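Local structure of 4-hydroxy-tetrahydrodipicolinate synthase (Methanocaldococcus jannaschii DSM 2661, 2YXG) at residues Thr11-Lys16 with Pro48-Glu53; Lys57-Val62 with Glu92-Asp97. The protein probably condenses pyruvate with (S)-aspartate-beta-semialdehyde to 4-hydroxy-tetrahydrodipicolinate, a step on the diaminopimelate route to lysine, working as a homotetramer. One frame throughout, in Å; residues are numbered along the deposited sequence.

Contact 1 (Thr11-Lys16 with Pro48-Glu53); sequences TPFKNK and PTLSHE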
# COMPACT_ATOMS: atom_id res chain seq x y z
N THR A 11 -7.55 -27.62 -12.49
CA THR A 11 -7.77 -29.03 -12.16
C THR A 11 -9.31 -29.23 -12.07
O THR A 11 -9.93 -28.80 -11.11
CB THR A 11 -7.03 -29.44 -10.83
OG1 THR A 11 -5.63 -29.13 -10.92
CG2 THR A 11 -7.18 -30.93 -10.53
N PRO A 12 -9.92 -29.90 -13.04
CA PRO A 12 -11.38 -30.12 -12.96
C PRO A 12 -11.69 -31.27 -12.00
O PRO A 12 -10.91 -32.21 -11.91
CB PRO A 12 -11.77 -30.49 -14.39
CG PRO A 12 -10.49 -30.85 -15.10
CD PRO A 12 -9.32 -30.52 -14.24
N PHE A 13 -12.79 -31.14 -11.24
CA PHE A 13 -13.24 -32.13 -10.30
C PHE A 13 -14.63 -32.70 -10.74
O PHE A 13 -15.49 -31.97 -11.28
CB PHE A 13 -13.34 -31.53 -8.87
CG PHE A 13 -12.04 -30.91 -8.33
CD1 PHE A 13 -10.85 -31.67 -8.25
CD2 PHE A 13 -12.02 -29.56 -7.87
CE1 PHE A 13 -9.64 -31.10 -7.76
CE2 PHE A 13 -10.82 -28.96 -7.37
CZ PHE A 13 -9.61 -29.72 -7.32
N LYS A 14 -14.83 -34.00 -10.52
CA LYS A 14 -16.14 -34.65 -10.68
C LYS A 14 -16.31 -35.56 -9.48
O LYS A 14 -15.46 -36.40 -9.18
CB LYS A 14 -16.25 -35.49 -11.98
CG LYS A 14 -17.04 -34.82 -13.13
CD LYS A 14 -16.83 -33.24 -13.07
CE LYS A 14 -16.30 -32.54 -14.38
NZ LYS A 14 -15.11 -31.59 -14.19
N ASN A 15 -17.42 -35.36 -8.78
CA ASN A 15 -17.72 -36.13 -7.58
C ASN A 15 -16.61 -36.16 -6.52
O ASN A 15 -16.24 -37.23 -5.99
CB ASN A 15 -18.17 -37.53 -7.96
CG ASN A 15 -19.47 -37.51 -8.74
OD1 ASN A 15 -19.54 -38.03 -9.86
ND2 ASN A 15 -20.51 -36.88 -8.16
N LYS A 16 -16.10 -34.96 -6.21
CA LYS A 16 -15.13 -34.77 -5.15
C LYS A 16 -13.75 -35.35 -5.56
O LYS A 16 -12.84 -35.44 -4.74
CB LYS A 16 -15.66 -35.36 -3.79
CG LYS A 16 -16.72 -34.51 -2.94
CD LYS A 16 -17.87 -33.84 -3.75
CE LYS A 16 -18.96 -34.86 -4.24
NZ LYS A 16 -20.02 -34.33 -5.23
N PRO A 48 -3.11 -25.50 -3.73
CA PRO A 48 -3.28 -25.56 -2.24
C PRO A 48 -4.21 -26.65 -1.70
O PRO A 48 -4.07 -27.12 -0.57
CB PRO A 48 -3.86 -24.16 -1.91
CG PRO A 48 -3.39 -23.25 -3.05
CD PRO A 48 -3.43 -24.16 -4.27
N THR A 49 -5.20 -27.02 -2.50
CA THR A 49 -6.23 -27.92 -2.06
C THR A 49 -6.12 -29.30 -2.64
O THR A 49 -6.97 -30.15 -2.38
CB THR A 49 -7.64 -27.35 -2.27
OG1 THR A 49 -7.85 -27.07 -3.66
CG2 THR A 49 -7.75 -26.05 -1.50
N LEU A 50 -5.06 -29.57 -3.38
CA LEU A 50 -4.82 -30.95 -3.80
C LEU A 50 -3.95 -31.70 -2.77
O LEU A 50 -3.01 -31.13 -2.18
CB LEU A 50 -4.15 -31.00 -5.17
CG LEU A 50 -4.85 -30.34 -6.35
CD1 LEU A 50 -3.91 -30.32 -7.57
CD2 LEU A 50 -6.16 -31.01 -6.69
N SER A 51 -4.25 -32.98 -2.59
CA SER A 51 -3.35 -33.84 -1.85
C SER A 51 -2.04 -34.01 -2.63
O SER A 51 -2.02 -33.90 -3.87
CB SER A 51 -4.00 -35.20 -1.49
OG SER A 51 -4.29 -35.99 -2.66
N HIS A 52 -0.95 -34.28 -1.89
CA HIS A 52 0.30 -34.84 -2.42
C HIS A 52 0.04 -35.83 -3.58
O HIS A 52 0.57 -35.70 -4.71
CB HIS A 52 0.99 -35.60 -1.28
CG HIS A 52 2.49 -35.71 -1.39
ND1 HIS A 52 3.14 -36.94 -1.46
CD2 HIS A 52 3.47 -34.78 -1.35
CE1 HIS A 52 4.45 -36.74 -1.47
NE2 HIS A 52 4.67 -35.44 -1.41
N GLU A 53 -0.78 -36.83 -3.30
CA GLU A 53 -1.04 -37.87 -4.28
C GLU A 53 -1.80 -37.34 -5.51
O GLU A 53 -1.44 -37.68 -6.64
CB GLU A 53 -1.74 -39.07 -3.61
CG GLU A 53 -2.28 -40.15 -4.57
CD GLU A 53 -3.30 -41.11 -3.88
OE1 GLU A 53 -3.96 -40.67 -2.89
OE2 GLU A 53 -3.42 -42.28 -4.33
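Leu50 puts its two methyls against two different side chains of Thr11-Lys16. CD2 lies 3.6 Å from Phe13 CE1 and 3.7 Å from Phe13 CZ, in the plane of the ring, so the methyl meets the ring edge and not a face. The same CD2 is 4.0 Å from Thr11 CG2, while Leu50 CD1 stands 3.9 Å from Thr11 OG1. Thr11 and Leu50 thus approach tip to tip. In Thr11, CG2 is turned anti to the backbone N and OG1 stays beside that nitrogen (chi1 -55°); the hydroxyl hydrogen-bonds to the carbonyl O of Gly45. One face of the Phe13 ring carries Thr11 O, 3.7 Å above the plane over its centre, and Arg265 adds a cation-pi contact to the ring.

No hydrogen bond spans the two segments, and the close contacts are confined to Thr11, Phe13 and Leu50; the two segments together bury 126 Å². The far side is looser: Lys14, Asn15 and Lys16 turn outward as an exposed hairpin end, where Lys14 NZ bonds Phe13 O and pairs with Asp19. On the other segment, Ser51 occupies the N-cap position of helix 52-66. The arrangement joins the 13-14/17-18 hairpin to the loop entering that helix, near the predicted pyruvate-binding Thr44 of this TIM barrel.

Contact 2 (Lys57-Val62 with Glu92-Asp97); sequences KVIEKV and EDVGAD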
# COMPACT_ATOMS: atom_id res chain seq x y z
N LYS A 57 -0.44 -37.30 -9.35
CA LYS A 57 -1.20 -37.97 -10.38
C LYS A 57 -1.60 -36.95 -11.40
O LYS A 57 -1.67 -37.27 -12.57
CB LYS A 57 -2.47 -38.63 -9.83
CG LYS A 57 -2.32 -39.89 -9.01
CD LYS A 57 -1.85 -41.06 -9.89
CE LYS A 57 -2.99 -42.01 -10.31
NZ LYS A 57 -2.38 -43.23 -11.01
N VAL A 58 -1.93 -35.71 -10.97
CA VAL A 58 -2.29 -34.69 -12.00
C VAL A 58 -1.11 -34.41 -12.93
O VAL A 58 -1.31 -34.40 -14.12
CB VAL A 58 -2.86 -33.36 -11.46
CG1 VAL A 58 -3.00 -32.36 -12.62
CG2 VAL A 58 -4.22 -33.59 -10.80
N ILE A 59 0.08 -34.15 -12.40
CA ILE A 59 1.26 -33.93 -13.27
C ILE A 59 1.50 -35.11 -14.23
O ILE A 59 1.71 -34.93 -15.46
CB ILE A 59 2.54 -33.57 -12.44
CG1 ILE A 59 2.41 -32.17 -11.82
CG2 ILE A 59 3.80 -33.58 -13.33
CD1 ILE A 59 3.38 -31.89 -10.68
N GLU A 60 1.44 -36.32 -13.68
CA GLU A 60 1.55 -37.58 -14.41
C GLU A 60 0.55 -37.61 -15.55
O GLU A 60 0.92 -37.91 -16.70
CB GLU A 60 1.27 -38.74 -13.44
CG GLU A 60 2.07 -40.03 -13.73
CD GLU A 60 1.31 -41.32 -13.40
OE1 GLU A 60 0.06 -41.30 -13.21
OE2 GLU A 60 1.97 -42.38 -13.34
N LYS A 61 -0.72 -37.29 -15.27
CA LYS A 61 -1.72 -37.33 -16.33
C LYS A 61 -1.37 -36.31 -17.44
O LYS A 61 -1.44 -36.60 -18.66
CB LYS A 61 -3.12 -37.13 -15.77
CG LYS A 61 -4.24 -37.12 -16.85
CD LYS A 61 -4.67 -38.58 -17.21
CE LYS A 61 -5.49 -38.63 -18.52
NZ LYS A 61 -6.03 -40.00 -18.77
N VAL A 62 -0.90 -35.13 -17.02
CA VAL A 62 -0.57 -34.08 -17.99
C VAL A 62 0.62 -34.48 -18.93
O VAL A 62 0.55 -34.31 -20.16
CB VAL A 62 -0.31 -32.72 -17.29
CG1 VAL A 62 0.09 -31.66 -18.31
CG2 VAL A 62 -1.59 -32.28 -16.56
N GLU A 92 10.77 -34.00 -12.34
CA GLU A 92 11.80 -34.43 -13.29
C GLU A 92 11.66 -35.93 -13.61
O GLU A 92 11.58 -36.32 -14.77
CB GLU A 92 13.19 -34.12 -12.78
CG GLU A 92 14.30 -34.37 -13.83
CD GLU A 92 15.64 -33.88 -13.37
OE1 GLU A 92 16.06 -34.25 -12.25
OE2 GLU A 92 16.27 -33.11 -14.08
N ASP A 93 11.53 -36.71 -12.55
CA ASP A 93 11.38 -38.14 -12.60
C ASP A 93 10.17 -38.52 -13.40
O ASP A 93 10.22 -39.48 -14.12
CB ASP A 93 11.19 -38.72 -11.19
CG ASP A 93 12.48 -38.73 -10.34
OD1 ASP A 93 13.61 -38.40 -10.84
OD2 ASP A 93 12.35 -39.08 -9.12
N VAL A 94 9.07 -37.78 -13.29
CA VAL A 94 7.86 -38.16 -13.99
C VAL A 94 7.86 -37.75 -15.48
O VAL A 94 7.02 -38.22 -16.22
CB VAL A 94 6.57 -37.71 -13.25
CG1 VAL A 94 6.30 -36.19 -13.43
CG2 VAL A 94 5.38 -38.47 -13.73
N GLY A 95 8.78 -36.90 -15.93
CA GLY A 95 8.78 -36.56 -17.38
C GLY A 95 8.37 -35.16 -17.80
O GLY A 95 8.25 -34.90 -19.00
N ALA A 96 8.19 -34.24 -16.83
CA ALA A 96 7.93 -32.82 -17.17
C ALA A 96 9.14 -32.22 -17.84
O ALA A 96 10.26 -32.75 -17.71
CB ALA A 96 7.54 -31.99 -15.96
N ASP A 97 8.90 -31.15 -18.59
CA ASP A 97 9.96 -30.45 -19.27
C ASP A 97 10.61 -29.35 -18.43
O ASP A 97 11.73 -28.99 -18.69
CB ASP A 97 9.39 -29.87 -20.57
CG ASP A 97 8.88 -30.94 -21.47
OD1 ASP A 97 9.76 -31.68 -22.00
OD2 ASP A 97 7.62 -31.12 -21.60
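Apolar contact carries this pairing, and Val94 is at its centre, reaching two consecutive residues of helix 52-66 with its two methyls. CG1 lies 3.6 Å from Ile59 CG2, and the side chains pass each other at a slant. CG2 sits 3.7 Å from Glu60 CG and 4.0 Å from Glu60 CA, so it rests on the aliphatic part of the glutamate, whose chain runs across the valine at about a right angle. The Val94 torsion explains the split: with chi1 at 76°, CG1 stands between the backbone N and the carbonyl carbon, and CG2 is anti to the nitrogen. Ala96 CB points toward the helix but stays 4.8 Å from Ile59 CG2; both Ala96 and Ile59 pack on Ala74 of strand 71-75.

Polar interactions run within or beyond the segments, none across. The Glu60 carboxylate has a long salt bridge along its own helix, OE1 to Lys57 NZ at 3.8 Å. Asp97 OD2 accepts a hydrogen bond from Val72 N, tying the residue just before strand 98-102 to strand 71-75, while Glu92 OE2 bonds Asn126 N.

Backbone bonding shapes the end of helix 81-94. Gly95 takes positive phi (110°) and closes the helix in a Schellman motif; one bond back into the last turn is Gly95 N to Glu92 O, 3.1 Å. The chain then turns toward the barrel strand.

Since only carbon atoms meet between the two segments, the join depends on shape and burial of apolar surface. Ile59 forms its buried side, and the Glu60 carboxylate marks the more polar, partly exposed margin.

Overall arrangement
Helix 52-66 is common to both contacts: contact 1 involves the loop that leads into its N-terminal end, through Leu50, and contact 2 the middle of its length. Their centres lie 16 Å apart, yet they touch directly where Thr11 CG2 packs against Val58 CG2 at 4.0 Å. Along the chain they follow in series, contact 1 closing before contact 2 opens. Contact 1 is the one near the predicted catalytic site, with the Thr11 side chain about 8 Å from that of Thr44, which probably binds pyruvate, and about 10 Å from that of Thr43 of the proposed proton relay. Contact 2 is remote from those sites and joins neighbouring helices outside the barrel strands.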